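Local coordinates for protein intimin (Escherichia coli, PDB 1F00) that is a bacterial cell-adhesion protein that binds its receptor on host cells, probably through the C-type lectin-like domain at the end of a rod of immunoglobulin-like domains, at residues V194-N197 with D198-T202; A247-K251 with S252-S256. All coordinates share one frame; numbering follows the deposited sequence.

Contact 1 of 2, residues V194-N197 with D198-T202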
loop_
_atom_site.group_PDB
_atom_site.type_symbol
_atom_site.label_atom_id
_atom_site.label_comp_id
_atom_site.label_asym_id
_atom_site.label_seq_id
_atom_site.Cartn_x
_atom_site.Cartn_y
_atom_site.Cartn_z
ATOM N N VAL A 194 -35.069 -11.266 -7.485
ATOM C CA VAL A 194 -35.555 -12.634 -7.534
ATOM C C VAL A 194 -36.439 -12.946 -6.332
ATOM O O VAL A 194 -36.493 -12.172 -5.376
ATOM C CB VAL A 194 -34.366 -13.624 -7.549
ATOM C CG1 VAL A 194 -33.535 -13.412 -8.801
ATOM C CG2 VAL A 194 -33.495 -13.429 -6.300
ATOM N N THR A 195 -37.139 -14.075 -6.381
ATOM C CA THR A 195 -37.984 -14.450 -5.252
ATOM C C THR A 195 -37.054 -14.883 -4.125
ATOM O O THR A 195 -35.865 -15.105 -4.343
ATOM C CB THR A 195 -38.913 -15.637 -5.586
ATOM O OG1 THR A 195 -38.127 -16.820 -5.775
ATOM C CG2 THR A 195 -39.709 -15.351 -6.849
ATOM N N TYR A 196 -37.601 -15.005 -2.923
ATOM C CA TYR A 196 -36.811 -15.428 -1.777
ATOM C C TYR A 196 -36.217 -16.819 -2.026
ATOM O O TYR A 196 -35.031 -17.040 -1.798
ATOM C CB TYR A 196 -37.685 -15.432 -0.510
ATOM C CG TYR A 196 -37.008 -16.021 0.709
ATOM C CD1 TYR A 196 -37.012 -17.396 0.933
ATOM C CD2 TYR A 196 -36.327 -15.210 1.615
ATOM C CE1 TYR A 196 -36.354 -17.953 2.028
ATOM C CE2 TYR A 196 -35.659 -15.756 2.713
ATOM C CZ TYR A 196 -35.680 -17.129 2.913
ATOM O OH TYR A 196 -35.034 -17.680 3.993
ATOM N N ASN A 197 -37.030 -17.754 -2.505
ATOM C CA ASN A 197 -36.528 -19.102 -2.758
ATOM C C ASN A 197 -35.417 -19.130 -3.799
ATOM O O ASN A 197 -34.456 -19.892 -3.662
ATOM C CB ASN A 197 -37.662 -20.043 -3.176
ATOM C CG ASN A 197 -38.516 -20.476 -1.998
ATOM O OD1 ASN A 197 -38.001 -20.745 -0.910
ATOM N ND2 ASN A 197 -39.825 -20.562 -2.212
ATOM N N ASP A 198 -35.533 -18.304 -4.835
ATOM C CA ASP A 198 -34.491 -18.267 -5.851
ATOM C C ASP A 198 -33.213 -17.687 -5.264
ATOM O O ASP A 198 -32.115 -18.044 -5.684
ATOM C CB ASP A 198 -34.922 -17.443 -7.065
ATOM C CG ASP A 198 -35.847 -18.209 -7.985
ATOM O OD1 ASP A 198 -35.884 -19.453 -7.884
ATOM O OD2 ASP A 198 -36.529 -17.577 -8.817
ATOM N N ALA A 199 -33.357 -16.795 -4.287
ATOM C CA ALA A 199 -32.196 -16.180 -3.650
ATOM C C ALA A 199 -31.475 -17.233 -2.816
ATOM O O ALA A 199 -30.248 -17.296 -2.800
ATOM C CB ALA A 199 -32.633 -15.025 -2.771
ATOM N N VAL A 200 -32.255 -18.051 -2.121
ATOM C CA VAL A 200 -31.716 -19.123 -1.296
ATOM C C VAL A 200 -30.870 -20.068 -2.153
ATOM O O VAL A 200 -29.747 -20.419 -1.784
ATOM C CB VAL A 200 -32.857 -19.929 -0.636
ATOM C CG1 VAL A 200 -32.310 -21.216 -0.018
ATOM C CG2 VAL A 200 -33.540 -19.079 0.424
ATOM N N ASN A 201 -31.408 -20.475 -3.298
ATOM C CA ASN A 201 -30.687 -21.381 -4.188
ATOM C C ASN A 201 -29.431 -20.743 -4.771
ATOM O O ASN A 201 -28.387 -21.388 -4.857
ATOM C CB ASN A 201 -31.598 -21.860 -5.319
ATOM C CG ASN A 201 -32.733 -22.732 -4.818
ATOM O OD1 ASN A 201 -32.572 -23.480 -3.848
ATOM N ND2 ASN A 201 -33.884 -22.655 -5.486
ATOM N N THR A 202 -29.535 -19.480 -5.171
ATOM C CA THR A 202 -28.400 -18.762 -5.732
ATOM C C THR A 202 -27.243 -18.706 -4.746
ATOM O O THR A 202 -26.090 -18.885 -5.126
ATOM C CB THR A 202 -28.800 -17.334 -6.122
ATOM O OG1 THR A 202 -29.770 -17.397 -7.171
ATOM C CG2 THR A 202 -27.590 -16.535 -6.596
HETATM O O HOH W 1 -36.972 -15.164 -9.052
#

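Contact 2 of 2, residues A247-K251 with S252-S256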
loop_
_atom_site.group_PDB
_atom_site.type_symbol
_atom_site.label_atom_id
_atom_site.label_comp_id
_atom_site.label_asym_id
_atom_site.label_seq_id
_atom_site.Cartn_x
_atom_site.Cartn_y
_atom_site.Cartn_z
ATOM N N ALA A 247 -38.771 -17.995 11.853
ATOM C CA ALA A 247 -39.799 -19.027 11.850
ATOM C C ALA A 247 -41.145 -18.385 11.508
ATOM O O ALA A 247 -41.941 -18.940 10.747
ATOM C CB ALA A 247 -39.864 -19.705 13.214
ATOM N N GLN A 248 -41.394 -17.199 12.054
ATOM C CA GLN A 248 -42.657 -16.523 11.791
ATOM C C GLN A 248 -42.801 -16.042 10.347
ATOM O O GLN A 248 -43.899 -16.080 9.797
ATOM C CB GLN A 248 -42.852 -15.350 12.750
ATOM C CG GLN A 248 -44.230 -14.720 12.630
ATOM C CD GLN A 248 -45.346 -15.753 12.732
ATOM O OE1 GLN A 248 -45.540 -16.376 13.780
ATOM N NE2 GLN A 248 -46.080 -15.946 11.633
ATOM N N ASP A 249 -41.706 -15.583 9.738
ATOM C CA ASP A 249 -41.756 -15.125 8.350
ATOM C C ASP A 249 -42.132 -16.298 7.443
ATOM O O ASP A 249 -42.950 -16.165 6.531
ATOM C CB ASP A 249 -40.393 -14.600 7.874
ATOM C CG ASP A 249 -39.967 -13.320 8.568
ATOM O OD1 ASP A 249 -40.833 -12.466 8.850
ATOM O OD2 ASP A 249 -38.749 -13.166 8.806
ATOM N N ALA A 250 -41.504 -17.440 7.696
ATOM C CA ALA A 250 -41.731 -18.645 6.904
ATOM C C ALA A 250 -43.189 -19.079 6.968
ATOM O O ALA A 250 -43.787 -19.459 5.963
ATOM C CB ALA A 250 -40.823 -19.774 7.407
ATOM N N LYS A 251 -43.754 -19.013 8.162
ATOM C CA LYS A 251 -45.133 -19.405 8.375
ATOM C C LYS A 251 -46.116 -18.541 7.584
ATOM O O LYS A 251 -47.138 -19.038 7.117
ATOM C CB LYS A 251 -45.447 -19.332 9.869
ATOM C CG LYS A 251 -46.676 -20.098 10.289
ATOM C CD LYS A 251 -46.741 -20.202 11.803
ATOM C CE LYS A 251 -47.962 -20.985 12.245
ATOM N NZ LYS A 251 -48.040 -21.081 13.732
ATOM N N SER A 252 -45.788 -17.260 7.411
ATOM C CA SER A 252 -46.663 -16.323 6.702
ATOM C C SER A 252 -46.290 -16.022 5.254
ATOM O O SER A 252 -46.967 -15.233 4.596
ATOM C CB SER A 252 -46.735 -14.997 7.469
ATOM O OG SER A 252 -47.193 -15.200 8.797
ATOM N N GLY A 253 -45.210 -16.623 4.765
ATOM C CA GLY A 253 -44.804 -16.392 3.389
ATOM C C GLY A 253 -44.201 -15.025 3.094
ATOM O O GLY A 253 -44.397 -14.484 2.007
ATOM N N VAL A 254 -43.466 -14.469 4.052
ATOM C CA VAL A 254 -42.828 -13.166 3.870
ATOM C C VAL A 254 -41.394 -13.211 4.387
ATOM O O VAL A 254 -40.962 -14.210 4.965
ATOM C CB VAL A 254 -43.592 -12.043 4.622
ATOM C CG1 VAL A 254 -45.046 -12.022 4.175
ATOM C CG2 VAL A 254 -43.489 -12.245 6.136
ATOM N N ALA A 255 -40.652 -12.136 4.151
ATOM C CA ALA A 255 -39.278 -12.044 4.617
ATOM C C ALA A 255 -38.917 -10.585 4.799
ATOM O O ALA A 255 -39.634 -9.691 4.332
ATOM C CB ALA A 255 -38.325 -12.693 3.607
ATOM N N SER A 256 -37.810 -10.350 5.494
ATOM C CA SER A 256 -37.331 -9.002 5.711
ATOM C C SER A 256 -36.205 -8.742 4.727
ATOM O O SER A 256 -35.714 -9.668 4.069
ATOM C CB SER A 256 -36.827 -8.834 7.146
ATOM O OG SER A 256 -37.910 -8.881 8.055
HETATM O O HOH W 2 -37.739 -10.915 9.830
HETATM O O HOH W 3 -40.574 -9.904 7.732
#

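Contact 1 of 2, residues V194-N197 with D198-T202
Tyr196 meets Val200 one helical turn on: the methyl CG2 of Val200 comes to the ring obliquely, nearest CE1 of Tyr196 at 3.4 Å, with CD1 and CZ a little farther. With CG of Tyr196 anti to the backbone N (chi1 173°), the ring stays close to this helix while its hydroxyl extends to a hydrogen bond with Gln245 N.

The helix starts here, and Thr195 is its N-cap. A chi1 of 68° points its OG1 in toward the first turn, where it accepts from Asp198 N at 3.1 Å, with an N-H...O angle of 159°. The Asp198 carboxylate lies beside Thr195 OG1, and its OD2 accepts from a water that in turn accepts from Thr195 N. The carboxylate thus reaches the N-cap amide through water, and its negative charge near the helix N-terminus would probably interact favourably with the helix dipole. Behind the cap, Ala199 N donates to Thr195 O at 3.0 Å and Val200 N to Tyr196 O at 3.0 Å, so regular helical bonding is under way within one turn.

Just before the cap, Val194 CG2 packs 4.0 Å from Ala199 CB, bringing the residue that precedes Thr195 against the first turn. In the C-type lectin-like domain, this start of helix 196-205 packs on Ala278 of strand 276-281 through Val194 and Ala199, and on Leu210, in a loop, through Tyr196 and Val200.

Contact 2 of 2, residues A247-K251 with S252-S256
Asp249 O receives Val254 N at 3.0 Å in a nearly straight bond, 171° at the hydrogen, and Ser252 N in a weaker one at 3.2 Å. This carbonyl belongs to a Schellman motif that ends helix 247-252: Gly253 takes positive phi (73°), and the chain turns out of the helix into strand 254-259. The two bonds of the motif back into the last turn are that of Val254 N to Asp249 O and a weak one from Gly253 N to Ala250 O. Ser252 N is shared separately, between Gln248 O at 3.3 Å and, weakly, Asp249 O.

Gln248 bends its chain at chi2 (52°), bringing the amide NE2 to Ser252 OG at 3.1 Å; the bond is weak, and lies on the exposed flank of the last turn.

On the strand side, Asp249 CB lies against Val254 O at 3.0 Å, and carboxylate OD1 of Asp249 comes to 3.8 Å from Val254 CG2. The carboxylate continues toward Ser256 but reaches it through water. Its OD2 also accepts from Thr246 N, a backbone amide just before the segment, which helps to fix the group's rotation. Ser256 OG has a further bond to Asn267 OD1, and Gln245 NE2 donates to Val254 O, tying the turn to its neighbours. Two waters bridge the acid and the serine: one donates to OD2 of Asp249, the other to OD1, and each also donates to Ser256 OG, the first at 2.7 Å.

Contact 1 opens a helix and contact 2 closes one, both in the C-type lectin-like domain, with centres about 14 Å apart. Each mixes buried and exposed residues, but the buried pairs differ: Tyr196 and Ala199 belong to a helix, Ala255 and Ser256 to a strand. The two meet where Tyr196 CD2 packs 3.8 Å from Ala255 CB, and one loop residue, Gln245, is bonded to both. Their chemistry follows position: at the helix start a side-chain oxygen receives an amide, whereas at the helix end carbonyls receive the departing chain. Water joins an aspartate to the neighbouring segment in each.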